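Local coordinates for protein putative cytochrome P450 154A1 (Streptomyces coelicolor, PDB 1ODO) that is a putative haem-containing cytochrome P450 with the mostly helical fold of that family, here holding 4-phenyl-1H-imidazole in a pocket beside the haem, at residues 121-124 and 125-129; 157-161 and 162-166. All coordinates share one frame; numbering follows the deposited sequence.

Contact 1: residues 121-124 and 125-129; sequences MVTG and LVDRL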
loop_
_atom_site.group_PDB
_atom_site.type_symbol
_atom_site.label_atom_id
_atom_site.label_comp_id
_atom_site.label_asym_id
_atom_site.label_seq_id
_atom_site.Cartn_x
_atom_site.Cartn_y
_atom_site.Cartn_z
ATOM N N MET A 121 -13.683 15.014 -7.182
ATOM C CA MET A 121 -13.762 14.409 -5.855
ATOM C C MET A 121 -12.851 15.161 -4.890
ATOM O O MET A 121 -13.223 15.431 -3.743
ATOM C CB MET A 121 -13.338 12.940 -5.913
ATOM C CG MET A 121 -14.304 12.044 -6.661
ATOM S SD MET A 121 -13.623 10.386 -6.905
ATOM C CE MET A 121 -14.359 9.926 -8.471
ATOM N N VAL A 122 -11.649 15.490 -5.355
ATOM C CA VAL A 122 -10.694 16.212 -4.526
ATOM C C VAL A 122 -11.238 17.595 -4.161
ATOM O O VAL A 122 -11.186 18.006 -3.002
ATOM C CB VAL A 122 -9.336 16.377 -5.250
ATOM C CG1 VAL A 122 -8.435 17.309 -4.456
ATOM C CG2 VAL A 122 -8.656 15.007 -5.401
ATOM N N THR A 123 -11.766 18.306 -5.150
ATOM C CA THR A 123 -12.311 19.637 -4.906
ATOM C C THR A 123 -13.461 19.568 -3.905
ATOM O O THR A 123 -13.573 20.416 -3.023
ATOM C CB THR A 123 -12.812 20.280 -6.214
ATOM O OG1 THR A 123 -11.745 20.299 -7.168
ATOM C CG2 THR A 123 -13.279 21.710 -5.964
ATOM N N GLY A 124 -14.306 18.549 -4.040
ATOM C CA GLY A 124 -15.429 18.398 -3.134
ATOM C C GLY A 124 -14.985 18.234 -1.692
ATOM O O GLY A 124 -15.532 18.863 -0.784
ATOM N N LEU A 125 -13.991 17.381 -1.474
ATOM C CA LEU A 125 -13.482 17.145 -0.131
ATOM C C LEU A 125 -12.771 18.378 0.423
ATOM O O LEU A 125 -12.850 18.665 1.617
ATOM C CB LEU A 125 -12.538 15.942 -0.136
ATOM C CG LEU A 125 -13.237 14.590 -0.322
ATOM C CD1 LEU A 125 -12.200 13.500 -0.558
ATOM C CD2 LEU A 125 -14.085 14.276 0.911
ATOM N N VAL A 126 -12.070 19.107 -0.439
ATOM C CA VAL A 126 -11.369 20.299 0.020
ATOM C C VAL A 126 -12.388 21.400 0.319
ATOM O O VAL A 126 -12.236 22.137 1.291
ATOM C CB VAL A 126 -10.329 20.778 -1.019
ATOM C CG1 VAL A 126 -9.682 22.082 -0.557
ATOM C CG2 VAL A 126 -9.260 19.706 -1.194
ATOM N N ASP A 127 -13.432 21.501 -0.503
ATOM C CA ASP A 127 -14.459 22.519 -0.284
ATOM C C ASP A 127 -15.080 22.291 1.091
ATOM O O ASP A 127 -15.330 23.239 1.837
ATOM C CB ASP A 127 -15.568 22.434 -1.336
ATOM C CG ASP A 127 -15.141 22.960 -2.687
ATOM O OD1 ASP A 127 -14.215 23.794 -2.741
ATOM O OD2 ASP A 127 -15.749 22.549 -3.695
ATOM N N ARG A 128 -15.330 21.024 1.416
ATOM C CA ARG A 128 -15.920 20.661 2.700
ATOM C C ARG A 128 -15.045 21.144 3.846
ATOM O O ARG A 128 -15.545 21.622 4.862
ATOM C CB ARG A 128 -16.095 19.148 2.799
ATOM C CG ARG A 128 -17.304 18.601 2.064
ATOM C CD ARG A 128 -17.240 17.084 2.016
ATOM N NE ARG A 128 -16.726 16.526 3.266
ATOM C CZ ARG A 128 -16.491 15.232 3.467
ATOM N NH1 ARG A 128 -16.725 14.357 2.497
ATOM N NH2 ARG A 128 -16.017 14.813 4.633
ATOM N N LEU A 129 -13.735 21.004 3.682
ATOM C CA LEU A 129 -12.793 21.431 4.706
ATOM C C LEU A 129 -12.955 22.927 4.938
ATOM O O LEU A 129 -12.891 23.403 6.068
ATOM C CB LEU A 129 -11.356 21.149 4.261
ATOM C CG LEU A 129 -10.914 19.690 4.149
ATOM C CD1 LEU A 129 -9.515 19.622 3.551
ATOM C CD2 LEU A 129 -10.939 19.040 5.520
#

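Contact 2: residues 157-161 and 162-166; sequences MGVPQ and DRRDG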
loop_
_atom_site.group_PDB
_atom_site.type_symbol
_atom_site.label_atom_id
_atom_site.label_comp_id
_atom_site.label_asym_id
_atom_site.label_seq_id
_atom_site.Cartn_x
_atom_site.Cartn_y
_atom_site.Cartn_z
ATOM N N MET A 157 -14.541 0.754 -9.113
ATOM C CA MET A 157 -15.065 -0.594 -8.914
ATOM C C MET A 157 -16.591 -0.651 -8.957
ATOM O O MET A 157 -17.172 -1.726 -9.102
ATOM C CB MET A 157 -14.573 -1.167 -7.578
ATOM C CG MET A 157 -13.060 -1.356 -7.480
ATOM S SD MET A 157 -12.371 -2.460 -8.740
ATOM C CE MET A 157 -12.942 -4.067 -8.154
ATOM N N GLY A 158 -17.235 0.503 -8.826
ATOM C CA GLY A 158 -18.686 0.545 -8.856
ATOM C C GLY A 158 -19.326 0.070 -7.565
ATOM O O GLY A 158 -20.306 -0.683 -7.583
ATOM N N VAL A 159 -18.770 0.505 -6.439
ATOM C CA VAL A 159 -19.295 0.119 -5.135
ATOM C C VAL A 159 -20.472 1.022 -4.774
ATOM O O VAL A 159 -20.323 2.242 -4.675
ATOM C CB VAL A 159 -18.214 0.248 -4.034
ATOM C CG1 VAL A 159 -18.780 -0.205 -2.690
ATOM C CG2 VAL A 159 -17.000 -0.582 -4.405
ATOM N N PRO A 160 -21.664 0.435 -4.583
ATOM C CA PRO A 160 -22.831 1.246 -4.232
ATOM C C PRO A 160 -22.549 2.089 -2.995
ATOM O O PRO A 160 -21.897 1.633 -2.056
ATOM C CB PRO A 160 -23.915 0.197 -3.991
ATOM C CG PRO A 160 -23.535 -0.892 -4.960
ATOM C CD PRO A 160 -22.038 -0.978 -4.764
ATOM N N GLN A 161 -23.037 3.323 -3.005
ATOM C CA GLN A 161 -22.840 4.233 -1.885
ATOM C C GLN A 161 -23.181 3.614 -0.528
ATOM O O GLN A 161 -22.405 3.724 0.421
ATOM C CB GLN A 161 -23.690 5.492 -2.074
ATOM C CG GLN A 161 -23.201 6.444 -3.154
ATOM C CD GLN A 161 -21.831 7.015 -2.844
ATOM O OE1 GLN A 161 -21.526 7.333 -1.694
ATOM N NE2 GLN A 161 -21.003 7.163 -3.873
ATOM N N ASP A 162 -24.338 2.964 -0.442
ATOM C CA ASP A 162 -24.781 2.340 0.802
ATOM C C ASP A 162 -23.957 1.139 1.270
ATOM O O ASP A 162 -24.257 0.541 2.304
ATOM C CB ASP A 162 -26.258 1.938 0.686
ATOM C CG ASP A 162 -26.478 0.763 -0.253
ATOM O OD1 ASP A 162 -26.002 0.811 -1.407
ATOM O OD2 ASP A 162 -27.138 -0.212 0.165
ATOM N N ARG A 163 -22.922 0.787 0.515
ATOM C CA ARG A 163 -22.080 -0.343 0.883
ATOM C C ARG A 163 -20.626 0.061 1.095
ATOM O O ARG A 163 -19.799 -0.764 1.478
ATOM C CB ARG A 163 -22.150 -1.422 -0.198
ATOM C CG ARG A 163 -23.491 -2.130 -0.272
ATOM C CD ARG A 163 -23.527 -3.167 -1.385
ATOM N NE ARG A 163 -24.757 -3.952 -1.332
ATOM C CZ ARG A 163 -25.046 -4.820 -0.368
ATOM N NH1 ARG A 163 -24.187 -5.020 0.625
ATOM N NH2 ARG A 163 -26.196 -5.479 -0.385
ATOM N N ARG A 164 -20.318 1.332 0.869
ATOM C CA ARG A 164 -18.949 1.815 1.031
ATOM C C ARG A 164 -18.392 1.865 2.454
ATOM O O ARG A 164 -17.234 1.504 2.680
ATOM C CB ARG A 164 -18.813 3.186 0.363
ATOM C CG ARG A 164 -19.059 3.124 -1.143
ATOM C CD ARG A 164 -18.786 4.442 -1.844
ATOM N NE ARG A 164 -18.990 4.299 -3.283
ATOM C CZ ARG A 164 -18.726 5.241 -4.183
ATOM N NH1 ARG A 164 -18.237 6.414 -3.804
ATOM N NH2 ARG A 164 -18.954 5.007 -5.469
ATOM N N ASP A 165 -19.198 2.303 3.413
ATOM C CA ASP A 165 -18.721 2.375 4.791
ATOM C C ASP A 165 -18.387 1.007 5.379
ATOM O O ASP A 165 -17.448 0.873 6.163
ATOM C CB ASP A 165 -19.751 3.072 5.687
ATOM C CG ASP A 165 -19.851 4.561 5.416
ATOM O OD1 ASP A 165 -18.794 5.226 5.340
ATOM O OD2 ASP A 165 -20.986 5.070 5.286
ATOM N N GLY A 166 -19.159 -0.001 4.990
ATOM C CA GLY A 166 -18.947 -1.350 5.484
ATOM C C GLY A 166 -17.565 -1.964 5.336
ATOM O O GLY A 166 -17.193 -2.833 6.122
HETATM O O HOH W 1 -21.879 3.421 2.912
#

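Contact 1: residues 121-124 and 125-129
D127 reaches back one helical turn onto T123. Its CB lies 3.3 Å from T123 O, the carbonyl that also takes the D127 backbone N-H at 2.7 Å between N and O. CG is anti to the carbonyl carbon of D127 (chi1 -74°), which keeps the carboxylate alongside the T123 side chain. D127 CG is 3.0 Å and D127 OD2 3.1 Å from T123 O, but the two oxygens are both acceptors and form no bond. D127 OD2 also meets the methyl CG2 of T123 at 3.5 Å. The two side chains point the same way. OD1 turns to R374 on helix 357-374 and forms a salt bridge, which probably helps fix the carboxylate's rotation, while T123 OG1 bonds back to E119 O. T123 and D127 both lie on helix 108-131 of the cytochrome P450 fold, and the motif is plain alpha-helical i to i+4 spacing. L125 N bonds to M121 O, V126 N to V122 O and R128 N to G124 O in the same rhythm. V122 and V126 form a second side-by-side pair, with CG1 of V122 4.1 Å from CG2 of V126. Both buried valines pack on S370, and buried L125 on L148 and L144. L125 CG sits 3.5 Å from M121 O.

Contact 2: residues 157-161 and 162-166
V159 O is gripped side-on by two nitrogens of R164. R164 NE donates to V159 O at 2.8 Å, with an N-H...O angle of 159°. R164 NH2 adds a second, more bent bond to V159 O at 3.2 Å. The oxygen lies close to the guanidinium plane, at its edge. These two bonds should limit rotation of the planar group. R164 gets there with its chain extended from CG to NE, and on the way its CG passes 3.7 Å from V159 CG1. Q161 bends at chi2 (-63°), which brings its NE2 over one face of the guanidinium, the two planes 50° apart. Q161 NE2 and R164 NH1 are both donors and are not hydrogen-bonded, so the closeness of this approach is doubtful as modelled. Two i+3 to i turn bonds mark the entry to helix 161-175: R163 N to P160 O at 2.9 Å, and R164 N to Q161 O. A water bridges Q161 O to D165 N and D165 OD2. G158, with positive phi, follows helix 147-157, and the segments link that helix to helix 161-175. P160 packs on L198 and R163 on A201 of helix 181-204, and R164 O accepts from Y244 OH at the end of helix 229-244.

How the contacts relate
Contact 1 comes first along the chain and closes before contact 2 opens. Their centres are 19 Å apart, and their nearest atoms are about 7 Å apart without touching. Contact 1 lies within helix 108-131, whereas contact 2 is the turn that leads into helix 161-175. Helix 147-157 connects the two places: M121, V122 and L125 pack against its side, and the chain leaves its end at contact 2. Both belong to the outer helical part of the cytochrome P450 fold, one within a helix and one at a junction between helices. The side chains of M121 and V159 are each about 11 Å from the haem and do not touch it.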